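Local coordinates for protein alternansucrase (Leuconostoc mesenteroides, PDB 6HVG) that belongs to glycoside hydrolase family 70, pairing a circularly permuted beta/alpha barrel and a bound calcium ion with choline-binding-type repeats, at residues A[605-610]-A[1137-1142]; A[750-755]-A[1108-1113]; A[1051-1056]-A[1061-1066]; A[1080-1085]-A[1143-1148]. One frame throughout, in Å; residues are numbered along the deposited sequence.

All four contacts belong to the family 70 region and lie in or beside the parallel sheet of its beta/alpha barrel. Contacts 1 and 4, with centres about 12 Å apart, share helix 1135-1147: its earlier turns meet helix 603-608, its last turns strand 1081-1083. Contact 3 opens helix 1063-1075 and touches both, N1064 lying against A1141 and L1084. Contact 2 sits about 14 Å from contact 3, centre to centre, and meets it through N1051. Along the chain contact 3 is nested inside the loops closed by contacts 1 and 2, whereas contacts 1 and 4 alternate. Contacts 1 and 2 join parts hundreds of residues apart, whereas contact 3 closes a short strand-to-helix connection.

Contact 1: A[605-610]-A[1137-1142]; sequences SITGNN and DLRNAI
The guanidinium of R1139 is the flat group that meets T607 and G608. Over one of its faces lie T607 O and G608 N, each 3.9 Å above the plane and displaced toward the rim, so it slides past the backbone at the end of helix 603-608. Its edge carries a water, in plane, that accepts from R1139 NE at 3.1 Å. The same water accepts from N610 ND2 at 3.2 Å, making a one-water link between the chain just beyond the helix and helix 1135-1147.

The R1139 chain bends at its third torsion (chi3 -63°), which turns the guanidinium across T607; the two side chains cross obliquely. G608 CA comes within 3.9 Å of R1139 NE. T607 OG1 lies 3.3 Å from R1139 NH1, but its stronger partner is F603 O, one helical turn earlier. That bond suits the T607 first torsion of 52°, which sets OG1 between the backbone N and the carbonyl carbon. The charge of R1139 is met mainly inside its own helix, by a salt bridge from NH1 to D1135 OD2.

The chemistry is therefore that of an arginine paired with an acid of its own helix, which probably limits rotation of the guanidinium. That leaves one face for backbone packing and NE for the water that joins the two segments.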
loop_
_atom_site.group_PDB
_atom_site.type_symbol
_atom_site.label_atom_id
_atom_site.label_comp_id
_atom_site.label_asym_id
_atom_site.label_seq_id
_atom_site.Cartn_x
_atom_site.Cartn_y
_atom_site.Cartn_z
ATOM N N SER A 605 -33.684 -16.331 9.165
ATOM C CA SER A 605 -34.804 -16.224 10.101
ATOM C C SER A 605 -35.409 -14.820 10.110
ATOM O O SER A 605 -36.629 -14.662 10.104
ATOM C CB SER A 605 -34.357 -16.582 11.519
ATOM O OG SER A 605 -33.753 -17.862 11.575
ATOM N N ILE A 606 -34.539 -13.812 10.116
ATOM C CA ILE A 606 -34.939 -12.415 10.238
ATOM C C ILE A 606 -35.500 -11.846 8.944
ATOM O O ILE A 606 -36.521 -11.175 8.957
ATOM C CB ILE A 606 -33.740 -11.570 10.689
ATOM C CG1 ILE A 606 -33.358 -11.957 12.117
ATOM C CG2 ILE A 606 -34.047 -10.085 10.608
ATOM C CD1 ILE A 606 -31.934 -11.621 12.489
ATOM N N THR A 607 -34.838 -12.127 7.826
ATOM C CA THR A 607 -35.197 -11.529 6.533
ATOM C C THR A 607 -36.176 -12.359 5.683
ATOM O O THR A 607 -36.866 -11.800 4.833
ATOM C CB THR A 607 -33.933 -11.235 5.705
ATOM O OG1 THR A 607 -33.111 -12.402 5.628
ATOM C CG2 THR A 607 -33.126 -10.142 6.377
ATOM N N GLY A 608 -36.250 -13.671 5.909
ATOM C CA GLY A 608 -37.175 -14.536 5.169
ATOM C C GLY A 608 -37.959 -15.561 5.968
ATOM O O GLY A 608 -38.573 -16.436 5.370
ATOM N N ASN A 609 -37.986 -15.427 7.293
ATOM C CA ASN A 609 -38.581 -16.451 8.157
ATOM C C ASN A 609 -38.259 -17.860 7.637
ATOM O O ASN A 609 -39.129 -18.748 7.619
ATOM C CB ASN A 609 -40.092 -16.284 8.326
ATOM C CG ASN A 609 -40.629 -17.006 9.588
ATOM O OD1 ASN A 609 -39.968 -17.058 10.627
ATOM N ND2 ASN A 609 -41.829 -17.571 9.492
ATOM N N ASN A 610 -37.004 -18.037 7.219
ATOM C CA ASN A 610 -36.499 -19.288 6.686
ATOM C C ASN A 610 -35.326 -19.780 7.558
ATOM O O ASN A 610 -34.168 -19.448 7.307
ATOM C CB ASN A 610 -36.066 -19.116 5.219
ATOM C CG ASN A 610 -35.607 -20.428 4.580
ATOM O OD1 ASN A 610 -35.431 -21.430 5.262
ATOM N ND2 ASN A 610 -35.351 -20.401 3.292
ATOM N N ASP A 1137 -31.649 -14.495 -3.510
ATOM C CA ASP A 1137 -30.635 -15.337 -4.138
ATOM C C ASP A 1137 -29.662 -15.896 -3.097
ATOM O O ASP A 1137 -29.237 -17.051 -3.196
ATOM C CB ASP A 1137 -29.859 -14.569 -5.208
ATOM C CG ASP A 1137 -30.687 -14.265 -6.436
ATOM O OD1 ASP A 1137 -31.571 -15.075 -6.788
ATOM O OD2 ASP A 1137 -30.429 -13.221 -7.073
ATOM N N LEU A 1138 -29.326 -15.071 -2.105
ATOM C CA LEU A 1138 -28.413 -15.467 -1.033
ATOM C C LEU A 1138 -29.048 -16.520 -0.115
ATOM O O LEU A 1138 -28.426 -17.531 0.209
ATOM C CB LEU A 1138 -27.983 -14.239 -0.226
ATOM C CG LEU A 1138 -27.133 -14.476 1.023
ATOM C CD1 LEU A 1138 -25.848 -15.234 0.727
ATOM C CD2 LEU A 1138 -26.828 -13.136 1.667
ATOM N N ARG A 1139 -30.287 -16.276 0.296
ATOM C CA ARG A 1139 -31.003 -17.236 1.130
ATOM C C ARG A 1139 -31.181 -18.577 0.405
ATOM O O ARG A 1139 -31.072 -19.630 1.021
ATOM C CB ARG A 1139 -32.345 -16.660 1.591
ATOM C CG ARG A 1139 -32.195 -15.527 2.611
ATOM C CD ARG A 1139 -33.506 -15.195 3.311
ATOM N NE ARG A 1139 -34.503 -14.699 2.358
ATOM C CZ ARG A 1139 -34.620 -13.438 1.952
ATOM N NH1 ARG A 1139 -33.821 -12.488 2.408
ATOM N NH2 ARG A 1139 -35.542 -13.125 1.069
ATOM N N ASN A 1140 -31.426 -18.540 -0.898
ATOM C CA ASN A 1140 -31.531 -19.765 -1.692
ATOM C C ASN A 1140 -30.181 -20.472 -1.802
ATOM O O ASN A 1140 -30.097 -21.695 -1.759
ATOM C CB ASN A 1140 -32.083 -19.481 -3.112
ATOM C CG ASN A 1140 -33.534 -19.021 -3.104
ATOM O OD1 ASN A 1140 -34.203 -19.013 -2.063
ATOM N ND2 ASN A 1140 -34.012 -18.596 -4.259
ATOM N N ALA A 1141 -29.123 -19.692 -1.965
ATOM C CA ALA A 1141 -27.783 -20.247 -2.050
ATOM C C ALA A 1141 -27.409 -20.941 -0.747
ATOM O O ALA A 1141 -26.819 -22.011 -0.761
ATOM C CB ALA A 1141 -26.789 -19.148 -2.370
ATOM N N ILE A 1142 -27.734 -20.321 0.375
ATOM C CA ILE A 1142 -27.398 -20.856 1.683
ATOM C C ILE A 1142 -28.199 -22.128 1.973
ATOM O O ILE A 1142 -27.646 -23.111 2.466
ATOM C CB ILE A 1142 -27.618 -19.784 2.789
ATOM C CG1 ILE A 1142 -26.494 -18.763 2.732
ATOM C CG2 ILE A 1142 -27.660 -20.398 4.185
ATOM C CD1 ILE A 1142 -26.731 -17.526 3.578
HETATM O O HOH W 1 -36.118 -17.396 2.411
#

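Contact 2: A[750-755]-A[1108-1113]; sequences RAHDYD and NGYAFT
Two aromatic side chains, H752 and Y1110, make this buried contact, approaching from opposite directions. Their planes lie at 9° to each other, yet the centroids are 5.0 Å apart, so the near-parallel rings are slid apart and barely overlap. The nearest ring approach is at H752 NE2, 3.3 Å from both CE2 and CZ of Y1110.

Among the polar atoms, H752 NE2 and Y1110 OH are 3.0 Å apart. Each residue also has a partner on a barrel strand: H752 ND1 is hydrogen-bonded to E1047 OE2, and Y1110 OH makes a weak bond to D1155 OD2. With CG set between the backbone N and the carbonyl carbon (chi1 76°), the H752 ring stands off its turn toward Y1110.

Hydrogen bonds inside each segment shape the loops that present these rings. A type I beta turn from A751 to Y754 has H752 at its second position, closed by Y754 N to A751 O at 3.0 Å. On the other loop N1108 OD1 accepts from Y1110 N at 2.8 Å, with an N-H...O angle of 159°, forming an Asx turn that ends on the tyrosine.

The loops meet where barrel strands lead into them, beside R619, which touches both side chains. E1047 probably sets the turn of the imidazole, D1155 adds a weak second hold on the phenol oxygen, and the contact itself relies on ring placement.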
loop_
_atom_site.group_PDB
_atom_site.type_symbol
_atom_site.label_atom_id
_atom_site.label_comp_id
_atom_site.label_asym_id
_atom_site.label_seq_id
_atom_site.Cartn_x
_atom_site.Cartn_y
_atom_site.Cartn_z
ATOM N N ARG A 750 -3.455 -20.300 -2.070
ATOM C CA ARG A 750 -3.789 -18.947 -2.528
ATOM C C ARG A 750 -5.100 -18.513 -1.925
ATOM O O ARG A 750 -5.849 -19.330 -1.407
ATOM C CB ARG A 750 -3.888 -18.871 -4.072
ATOM C CG ARG A 750 -2.576 -19.158 -4.773
ATOM C CD ARG A 750 -2.454 -18.428 -6.096
ATOM N NE ARG A 750 -3.477 -18.863 -7.041
ATOM C CZ ARG A 750 -4.322 -18.073 -7.685
ATOM N NH1 ARG A 750 -4.310 -16.759 -7.529
ATOM N NH2 ARG A 750 -5.200 -18.618 -8.503
ATOM N N ALA A 751 -5.374 -17.216 -2.002
ATOM C CA ALA A 751 -6.615 -16.665 -1.492
ATOM C C ALA A 751 -7.101 -15.527 -2.368
ATOM O O ALA A 751 -6.380 -15.061 -3.241
ATOM C CB ALA A 751 -6.417 -16.212 -0.056
ATOM N N HIS A 752 -8.319 -15.061 -2.114
ATOM C CA HIS A 752 -8.897 -13.942 -2.858
ATOM C C HIS A 752 -7.986 -12.719 -2.711
ATOM O O HIS A 752 -7.939 -11.863 -3.590
ATOM C CB HIS A 752 -10.323 -13.625 -2.360
ATOM C CG HIS A 752 -10.369 -12.893 -1.039
ATOM N ND1 HIS A 752 -10.368 -13.541 0.179
ATOM C CD2 HIS A 752 -10.412 -11.568 -0.750
ATOM C CE1 HIS A 752 -10.408 -12.650 1.157
ATOM N NE2 HIS A 752 -10.436 -11.443 0.620
ATOM N N ASP A 753 -7.262 -12.681 -1.585
ATOM C CA ASP A 753 -6.349 -11.607 -1.252
ATOM C C ASP A 753 -4.905 -12.090 -1.081
ATOM O O ASP A 753 -4.092 -11.401 -0.467
ATOM C CB ASP A 753 -6.811 -10.901 0.033
ATOM C CG ASP A 753 -6.827 -11.828 1.262
ATOM O OD1 ASP A 753 -6.593 -13.053 1.129
ATOM O OD2 ASP A 753 -7.070 -11.322 2.379
ATOM N N TYR A 754 -4.571 -13.252 -1.625
ATOM C CA TYR A 754 -3.192 -13.709 -1.576
ATOM C C TYR A 754 -2.812 -14.334 -2.904
ATOM O O TYR A 754 -3.479 -15.238 -3.352
ATOM C CB TYR A 754 -2.960 -14.661 -0.405
ATOM C CG TYR A 754 -1.516 -15.079 -0.261
ATOM C CD1 TYR A 754 -0.617 -14.337 0.483
ATOM C CD2 TYR A 754 -1.048 -16.205 -0.895
ATOM C CE1 TYR A 754 0.710 -14.717 0.600
ATOM C CE2 TYR A 754 0.272 -16.596 -0.790
ATOM C CZ TYR A 754 1.150 -15.853 -0.045
ATOM O OH TYR A 754 2.451 -16.290 0.020
ATOM N N ASP A 755 -1.734 -13.816 -3.502
ATOM C CA ASP A 755 -1.268 -14.181 -4.846
ATOM C C ASP A 755 -2.327 -14.029 -5.935
ATOM O O ASP A 755 -2.340 -14.791 -6.906
ATOM C CB ASP A 755 -0.691 -15.598 -4.863
ATOM C CG ASP A 755 0.631 -15.703 -4.120
ATOM O OD1 ASP A 755 1.095 -14.674 -3.598
ATOM O OD2 ASP A 755 1.206 -16.816 -4.060
ATOM N N ASN A 1108 -16.714 -5.795 -4.923
ATOM C CA ASN A 1108 -16.496 -7.133 -4.404
ATOM C C ASN A 1108 -17.137 -7.391 -3.057
ATOM O O ASN A 1108 -17.178 -8.545 -2.588
ATOM C CB ASN A 1108 -15.009 -7.493 -4.384
ATOM C CG ASN A 1108 -14.217 -6.645 -3.436
ATOM O OD1 ASN A 1108 -14.746 -6.151 -2.450
ATOM N ND2 ASN A 1108 -12.930 -6.511 -3.703
ATOM N N GLY A 1109 -17.625 -6.326 -2.424
ATOM C CA GLY A 1109 -18.362 -6.462 -1.156
ATOM C C GLY A 1109 -17.572 -6.122 0.084
ATOM O O GLY A 1109 -18.160 -5.940 1.142
ATOM N N TYR A 1110 -16.243 -6.044 -0.041
ATOM C CA TYR A 1110 -15.398 -5.604 1.072
ATOM C C TYR A 1110 -15.507 -4.116 1.363
ATOM O O TYR A 1110 -15.170 -3.694 2.463
ATOM C CB TYR A 1110 -13.933 -5.986 0.857
ATOM C CG TYR A 1110 -13.679 -7.437 1.158
ATOM C CD1 TYR A 1110 -13.720 -7.910 2.469
ATOM C CD2 TYR A 1110 -13.455 -8.348 0.146
ATOM C CE1 TYR A 1110 -13.514 -9.246 2.758
ATOM C CE2 TYR A 1110 -13.248 -9.683 0.431
ATOM C CZ TYR A 1110 -13.277 -10.125 1.727
ATOM O OH TYR A 1110 -13.080 -11.462 1.976
ATOM N N ALA A 1111 -15.987 -3.330 0.396
ATOM C CA ALA A 1111 -16.204 -1.896 0.593
ATOM C C ALA A 1111 -17.689 -1.614 0.478
ATOM O O ALA A 1111 -18.262 -1.751 -0.584
ATOM C CB ALA A 1111 -15.421 -1.093 -0.436
ATOM N N PHE A 1112 -18.294 -1.184 1.575
ATOM C CA PHE A 1112 -19.722 -1.025 1.633
ATOM C C PHE A 1112 -20.144 0.217 2.400
ATOM O O PHE A 1112 -19.439 0.690 3.269
ATOM C CB PHE A 1112 -20.358 -2.250 2.301
ATOM C CG PHE A 1112 -19.639 -2.714 3.537
ATOM C CD1 PHE A 1112 -19.914 -2.136 4.767
ATOM C CD2 PHE A 1112 -18.704 -3.738 3.460
ATOM C CE1 PHE A 1112 -19.247 -2.542 5.896
ATOM C CE2 PHE A 1112 -18.034 -4.165 4.591
ATOM C CZ PHE A 1112 -18.310 -3.562 5.816
ATOM N N THR A 1113 -21.324 0.724 2.060
ATOM C CA THR A 1113 -21.962 1.838 2.759
ATOM C C THR A 1113 -22.903 1.361 3.868
ATOM O O THR A 1113 -22.932 1.945 4.939
ATOM C CB THR A 1113 -22.806 2.669 1.774
ATOM O OG1 THR A 1113 -23.601 1.773 0.972
ATOM C CG2 THR A 1113 -21.888 3.523 0.884
#

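Contact 3: A[1051-1056]-A[1061-1066]; sequences NFQAMP and QSTNVV
Q1053 and T1063 form the tight, directional part of this contact, and P1056 with S1062 its non-polar part. Q1053 NE2 donates to T1063 OG1 at 2.9 Å with an N-H...O angle of 143°, and the oxygen lies close to the amide plane, 13° out of it. The two side chains cross at about a right angle. Beyond CG the glutamine chain is extended (chi2 172°), which carries the amide across to the first turn of helix 1063-1075. The other end of that amide is used too, because Q1053 OE1 accepts from S1050 N. Bonded at both ends, the amide is probably held in its orientation.

Where the backbones draw nearest, with P1056 CA and S1062 CA 5.3 Å apart, the interaction is only van der Waals, and its looseness lies in the lack of a directional bond. The proline ring lies beside the serine hydroxyl, its CB 3.7 Å from S1062 OG. P1056 and the neighbouring Q1061 are partly exposed, whereas S1062 is buried. S1062 stands at the N-cap position, but its hydroxyl makes no capping bond and pairs with P1059 O instead; its own carbonyl oxygen accepts from V1066 N at 3.1 Å.

The segments thus close a short connection from strand 1045-1047 to helix 1063-1075, part of a beta-alpha unit of the barrel. One amide-hydroxyl bond gives it direction, and the P1056 side depends on fit.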
loop_
_atom_site.group_PDB
_atom_site.type_symbol
_atom_site.label_atom_id
_atom_site.label_comp_id
_atom_site.label_asym_id
_atom_site.label_seq_id
_atom_site.Cartn_x
_atom_site.Cartn_y
_atom_site.Cartn_z
ATOM N N ASN A 1051 -12.123 -11.614 -6.133
ATOM C CA ASN A 1051 -12.364 -10.168 -6.180
ATOM C C ASN A 1051 -12.449 -9.578 -7.569
ATOM O O ASN A 1051 -12.951 -8.466 -7.724
ATOM C CB ASN A 1051 -11.291 -9.407 -5.423
ATOM C CG ASN A 1051 -11.519 -9.426 -3.934
ATOM O OD1 ASN A 1051 -12.665 -9.399 -3.471
ATOM N ND2 ASN A 1051 -10.433 -9.437 -3.168
ATOM N N PHE A 1052 -11.989 -10.319 -8.576
ATOM C CA PHE A 1052 -11.907 -9.799 -9.916
ATOM C C PHE A 1052 -12.918 -10.357 -10.894
ATOM O O PHE A 1052 -12.796 -10.170 -12.097
ATOM C CB PHE A 1052 -10.482 -9.956 -10.371
ATOM C CG PHE A 1052 -9.517 -9.271 -9.444
ATOM C CD1 PHE A 1052 -9.095 -9.881 -8.295
ATOM C CD2 PHE A 1052 -9.103 -7.980 -9.691
ATOM C CE1 PHE A 1052 -8.248 -9.229 -7.427
ATOM C CE2 PHE A 1052 -8.227 -7.333 -8.851
ATOM C CZ PHE A 1052 -7.802 -7.960 -7.711
ATOM N N GLN A 1053 -13.960 -10.982 -10.360
ATOM C CA GLN A 1053 -15.085 -11.418 -11.165
ATOM C C GLN A 1053 -15.689 -10.207 -11.846
ATOM O O GLN A 1053 -15.709 -9.128 -11.285
ATOM C CB GLN A 1053 -16.155 -12.058 -10.282
ATOM C CG GLN A 1053 -15.779 -13.422 -9.703
ATOM C CD GLN A 1053 -16.777 -13.942 -8.676
ATOM O OE1 GLN A 1053 -16.387 -14.529 -7.665
ATOM N NE2 GLN A 1053 -18.068 -13.743 -8.941
ATOM N N ALA A 1054 -16.180 -10.389 -13.057
ATOM C CA ALA A 1054 -16.985 -9.376 -13.719
ATOM C C ALA A 1054 -18.375 -9.270 -13.083
ATOM O O ALA A 1054 -18.821 -10.165 -12.369
ATOM C CB ALA A 1054 -17.120 -9.715 -15.190
ATOM N N MET A 1055 -19.050 -8.153 -13.324
ATOM C CA MET A 1055 -20.424 -7.984 -12.864
ATOM C C MET A 1055 -21.282 -8.954 -13.666
ATOM O O MET A 1055 -20.982 -9.203 -14.823
ATOM C CB MET A 1055 -20.905 -6.553 -13.082
ATOM C CG MET A 1055 -20.157 -5.509 -12.264
ATOM S SD MET A 1055 -20.458 -5.599 -10.491
ATOM C CE MET A 1055 -22.208 -5.159 -10.421
ATOM N N PRO A 1056 -22.342 -9.516 -13.054
ATOM C CA PRO A 1056 -23.239 -10.396 -13.795
ATOM C C PRO A 1056 -23.828 -9.743 -15.047
ATOM O O PRO A 1056 -24.385 -8.639 -14.982
ATOM C CB PRO A 1056 -24.358 -10.695 -12.790
ATOM C CG PRO A 1056 -23.779 -10.450 -11.460
ATOM C CD PRO A 1056 -22.708 -9.418 -11.630
ATOM N N GLN A 1061 -26.913 -15.490 -14.135
ATOM C CA GLN A 1061 -25.482 -15.828 -13.984
ATOM C C GLN A 1061 -24.827 -15.210 -12.735
ATOM O O GLN A 1061 -23.600 -15.214 -12.598
ATOM C CB GLN A 1061 -24.703 -15.373 -15.211
ATOM C CG GLN A 1061 -25.258 -15.862 -16.534
ATOM C CD GLN A 1061 -24.726 -15.060 -17.708
ATOM O OE1 GLN A 1061 -25.389 -14.136 -18.194
ATOM N NE2 GLN A 1061 -23.520 -15.392 -18.155
ATOM N N SER A 1062 -25.641 -14.668 -11.833
ATOM C CA SER A 1062 -25.136 -14.154 -10.588
ATOM C C SER A 1062 -24.621 -15.308 -9.732
ATOM O O SER A 1062 -25.255 -16.359 -9.636
ATOM C CB SER A 1062 -26.232 -13.428 -9.840
ATOM O OG SER A 1062 -26.785 -12.437 -10.656
ATOM N N THR A 1063 -23.489 -15.065 -9.085
ATOM C CA THR A 1063 -22.794 -16.051 -8.281
ATOM C C THR A 1063 -23.717 -16.930 -7.439
ATOM O O THR A 1063 -23.645 -18.143 -7.508
ATOM C CB THR A 1063 -21.751 -15.342 -7.385
ATOM O OG1 THR A 1063 -20.703 -14.810 -8.206
ATOM C CG2 THR A 1063 -21.129 -16.287 -6.378
ATOM N N ASN A 1064 -24.589 -16.316 -6.650
ATOM C CA ASN A 1064 -25.402 -17.054 -5.679
ATOM C C ASN A 1064 -26.520 -17.901 -6.313
ATOM O O ASN A 1064 -26.956 -18.905 -5.734
ATOM C CB ASN A 1064 -25.975 -16.092 -4.630
ATOM C CG ASN A 1064 -24.904 -15.490 -3.731
ATOM O OD1 ASN A 1064 -23.754 -15.947 -3.694
ATOM N ND2 ASN A 1064 -25.283 -14.454 -2.989
ATOM N N VAL A 1065 -26.982 -17.493 -7.495
ATOM C CA VAL A 1065 -27.887 -18.323 -8.285
ATOM C C VAL A 1065 -27.128 -19.559 -8.743
ATOM O O VAL A 1065 -27.567 -20.690 -8.525
ATOM C CB VAL A 1065 -28.456 -17.551 -9.496
ATOM C CG1 VAL A 1065 -29.202 -18.490 -10.438
ATOM C CG2 VAL A 1065 -29.374 -16.416 -9.029
ATOM N N VAL A 1066 -25.962 -19.336 -9.333
ATOM C CA VAL A 1066 -25.091 -20.436 -9.772
ATOM C C VAL A 1066 -24.731 -21.381 -8.617
ATOM O O VAL A 1066 -24.770 -22.585 -8.793
ATOM C CB VAL A 1066 -23.817 -19.919 -10.482
ATOM C CG1 VAL A 1066 -22.848 -21.045 -10.779
ATOM C CG2 VAL A 1066 -24.198 -19.232 -11.786
#

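Contact 4: A[1080-1085]-A[1143-1148]; sequences TSFELA and EALHKN
At the point where F1082 and L1145 face each other, strand 1081-1083 and helix 1135-1147 come within 7.7 Å, CA to CA. The strand belongs to the parallel barrel sheet: backbone bonds tie F1082 to Q1151 and I1153 on one neighbour and S1081 to Y1046 on the other. The helix is in its last turns here, with K1147 N bonded to E1143 O at 2.8 Å. N1148 ND2 also donates to A1144 O, at 2.7 Å and nearly along the C=O axis (C=O...N 160°), so the N1148 side chain adds a bond to the last turn of the helix.

L1145 provides the apolar bridge with both branches. CD2 lies 3.8 Å from F1082 CD2, and CD1 is equally close to F1082 CB, so both branches rest against the CB-CG-CD2 side of the phenylalanine. F1082 CG lies roughly opposite its backbone N (chi1 -158°), which brings the ring to L1145; the two side chains cross at about a right angle. A looser touch, 4.5 Å between L1145 CD1 and L1084 CD1, extends the patch along the chain. F1082 also meets Y1046 and F1074 edge-to-face.

Between these segments the contact is therefore apolar, as is usual for the hydrophobic layer between a barrel sheet and its outer helices.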
loop_
_atom_site.group_PDB
_atom_site.type_symbol
_atom_site.label_atom_id
_atom_site.label_comp_id
_atom_site.label_asym_id
_atom_site.label_seq_id
_atom_site.Cartn_x
_atom_site.Cartn_y
_atom_site.Cartn_z
ATOM N N THR A 1080 -17.059 -29.211 3.198
ATOM C CA THR A 1080 -17.986 -29.218 4.314
ATOM C C THR A 1080 -18.409 -27.811 4.737
ATOM O O THR A 1080 -19.413 -27.679 5.420
ATOM C CB THR A 1080 -17.383 -29.936 5.523
ATOM O OG1 THR A 1080 -16.167 -29.291 5.911
ATOM C CG2 THR A 1080 -17.137 -31.391 5.187
ATOM N N SER A 1081 -17.649 -26.779 4.343
ATOM C CA SER A 1081 -18.057 -25.369 4.509
ATOM C C SER A 1081 -17.733 -24.485 3.302
ATOM O O SER A 1081 -16.644 -24.542 2.754
ATOM C CB SER A 1081 -17.423 -24.767 5.747
ATOM O OG SER A 1081 -18.058 -23.535 6.058
ATOM N N PHE A 1082 -18.695 -23.664 2.903
ATOM C CA PHE A 1082 -18.577 -22.798 1.743
ATOM C C PHE A 1082 -18.361 -21.368 2.211
ATOM O O PHE A 1082 -19.245 -20.760 2.822
ATOM C CB PHE A 1082 -19.838 -22.863 0.901
ATOM C CG PHE A 1082 -19.631 -22.444 -0.540
ATOM C CD1 PHE A 1082 -19.505 -21.105 -0.879
ATOM C CD2 PHE A 1082 -19.574 -23.391 -1.550
ATOM C CE1 PHE A 1082 -19.317 -20.735 -2.189
ATOM C CE2 PHE A 1082 -19.394 -23.023 -2.864
ATOM C CZ PHE A 1082 -19.269 -21.698 -3.186
ATOM N N GLU A 1083 -17.174 -20.837 1.960
ATOM C CA GLU A 1083 -16.878 -19.456 2.318
ATOM C C GLU A 1083 -17.346 -18.594 1.181
ATOM O O GLU A 1083 -16.750 -18.592 0.107
ATOM C CB GLU A 1083 -15.384 -19.247 2.585
ATOM C CG GLU A 1083 -15.059 -17.929 3.247
ATOM C CD GLU A 1083 -13.590 -17.552 3.127
ATOM O OE1 GLU A 1083 -12.721 -18.427 3.350
ATOM O OE2 GLU A 1083 -13.303 -16.371 2.789
ATOM N N LEU A 1084 -18.450 -17.886 1.420
ATOM C CA LEU A 1084 -19.046 -16.965 0.441
ATOM C C LEU A 1084 -18.405 -15.597 0.573
ATOM O O LEU A 1084 -18.028 -15.193 1.663
ATOM C CB LEU A 1084 -20.551 -16.822 0.683
ATOM C CG LEU A 1084 -21.412 -18.047 0.397
ATOM C CD1 LEU A 1084 -22.516 -18.184 1.405
ATOM C CD2 LEU A 1084 -22.000 -17.999 -0.998
ATOM N N ALA A 1085 -18.341 -14.872 -0.532
ATOM C CA ALA A 1085 -17.881 -13.496 -0.525
ATOM C C ALA A 1085 -18.715 -12.660 0.453
ATOM O O ALA A 1085 -19.815 -13.074 0.845
ATOM C CB ALA A 1085 -17.984 -12.906 -1.912
ATOM N N GLU A 1143 -29.496 -22.106 1.675
ATOM C CA GLU A 1143 -30.350 -23.288 1.855
ATOM C C GLU A 1143 -29.825 -24.472 1.026
ATOM O O GLU A 1143 -29.670 -25.575 1.550
ATOM C CB GLU A 1143 -31.795 -22.974 1.460
ATOM C CG GLU A 1143 -32.808 -24.034 1.852
ATOM C CD GLU A 1143 -34.238 -23.605 1.576
ATOM O OE1 GLU A 1143 -34.465 -22.925 0.548
ATOM O OE2 GLU A 1143 -35.133 -23.972 2.380
ATOM N N ALA A 1144 -29.532 -24.212 -0.249
ATOM C CA ALA A 1144 -29.005 -25.203 -1.150
ATOM C C ALA A 1144 -27.745 -25.856 -0.595
ATOM O O ALA A 1144 -27.503 -27.058 -0.812
ATOM C CB ALA A 1144 -28.733 -24.595 -2.517
ATOM N N LEU A 1145 -26.918 -25.082 0.100
ATOM C CA LEU A 1145 -25.705 -25.647 0.695
ATOM C C LEU A 1145 -26.052 -26.529 1.883
ATOM O O LEU A 1145 -25.405 -27.533 2.086
ATOM C CB LEU A 1145 -24.732 -24.549 1.096
ATOM C CG LEU A 1145 -24.136 -23.753 -0.060
ATOM C CD1 LEU A 1145 -23.573 -22.432 0.423
ATOM C CD2 LEU A 1145 -23.068 -24.567 -0.784
ATOM N N HIS A 1146 -27.082 -26.174 2.647
ATOM C CA HIS A 1146 -27.547 -27.031 3.743
ATOM C C HIS A 1146 -28.221 -28.316 3.245
ATOM O O HIS A 1146 -27.970 -29.385 3.778
ATOM C CB HIS A 1146 -28.494 -26.266 4.669
ATOM C CG HIS A 1146 -27.837 -25.130 5.391
ATOM N ND1 HIS A 1146 -28.535 -24.025 5.826
ATOM C CD2 HIS A 1146 -26.543 -24.921 5.730
ATOM C CE1 HIS A 1146 -27.699 -23.197 6.426
ATOM N NE2 HIS A 1146 -26.485 -23.715 6.375
ATOM N N LYS A 1147 -29.056 -28.211 2.223
ATOM C CA LYS A 1147 -29.590 -29.391 1.544
ATOM C C LYS A 1147 -28.476 -30.358 1.058
ATOM O O LYS A 1147 -28.713 -31.558 0.957
ATOM C CB LYS A 1147 -30.498 -28.981 0.372
ATOM C CG LYS A 1147 -31.916 -28.586 0.775
ATOM C CD LYS A 1147 -32.839 -29.816 0.728
ATOM C CE LYS A 1147 -34.296 -29.528 1.117
ATOM N NZ LYS A 1147 -34.518 -29.546 2.591
ATOM N N ASN A 1148 -27.282 -29.841 0.763
ATOM C CA ASN A 1148 -26.129 -30.680 0.412
ATOM C C ASN A 1148 -25.082 -30.799 1.528
ATOM O O ASN A 1148 -23.908 -31.123 1.262
ATOM C CB ASN A 1148 -25.458 -30.172 -0.856
ATOM C CG ASN A 1148 -26.344 -30.283 -2.069
ATOM O OD1 ASN A 1148 -26.090 -31.090 -2.970
ATOM N ND2 ASN A 1148 -27.384 -29.471 -2.106
#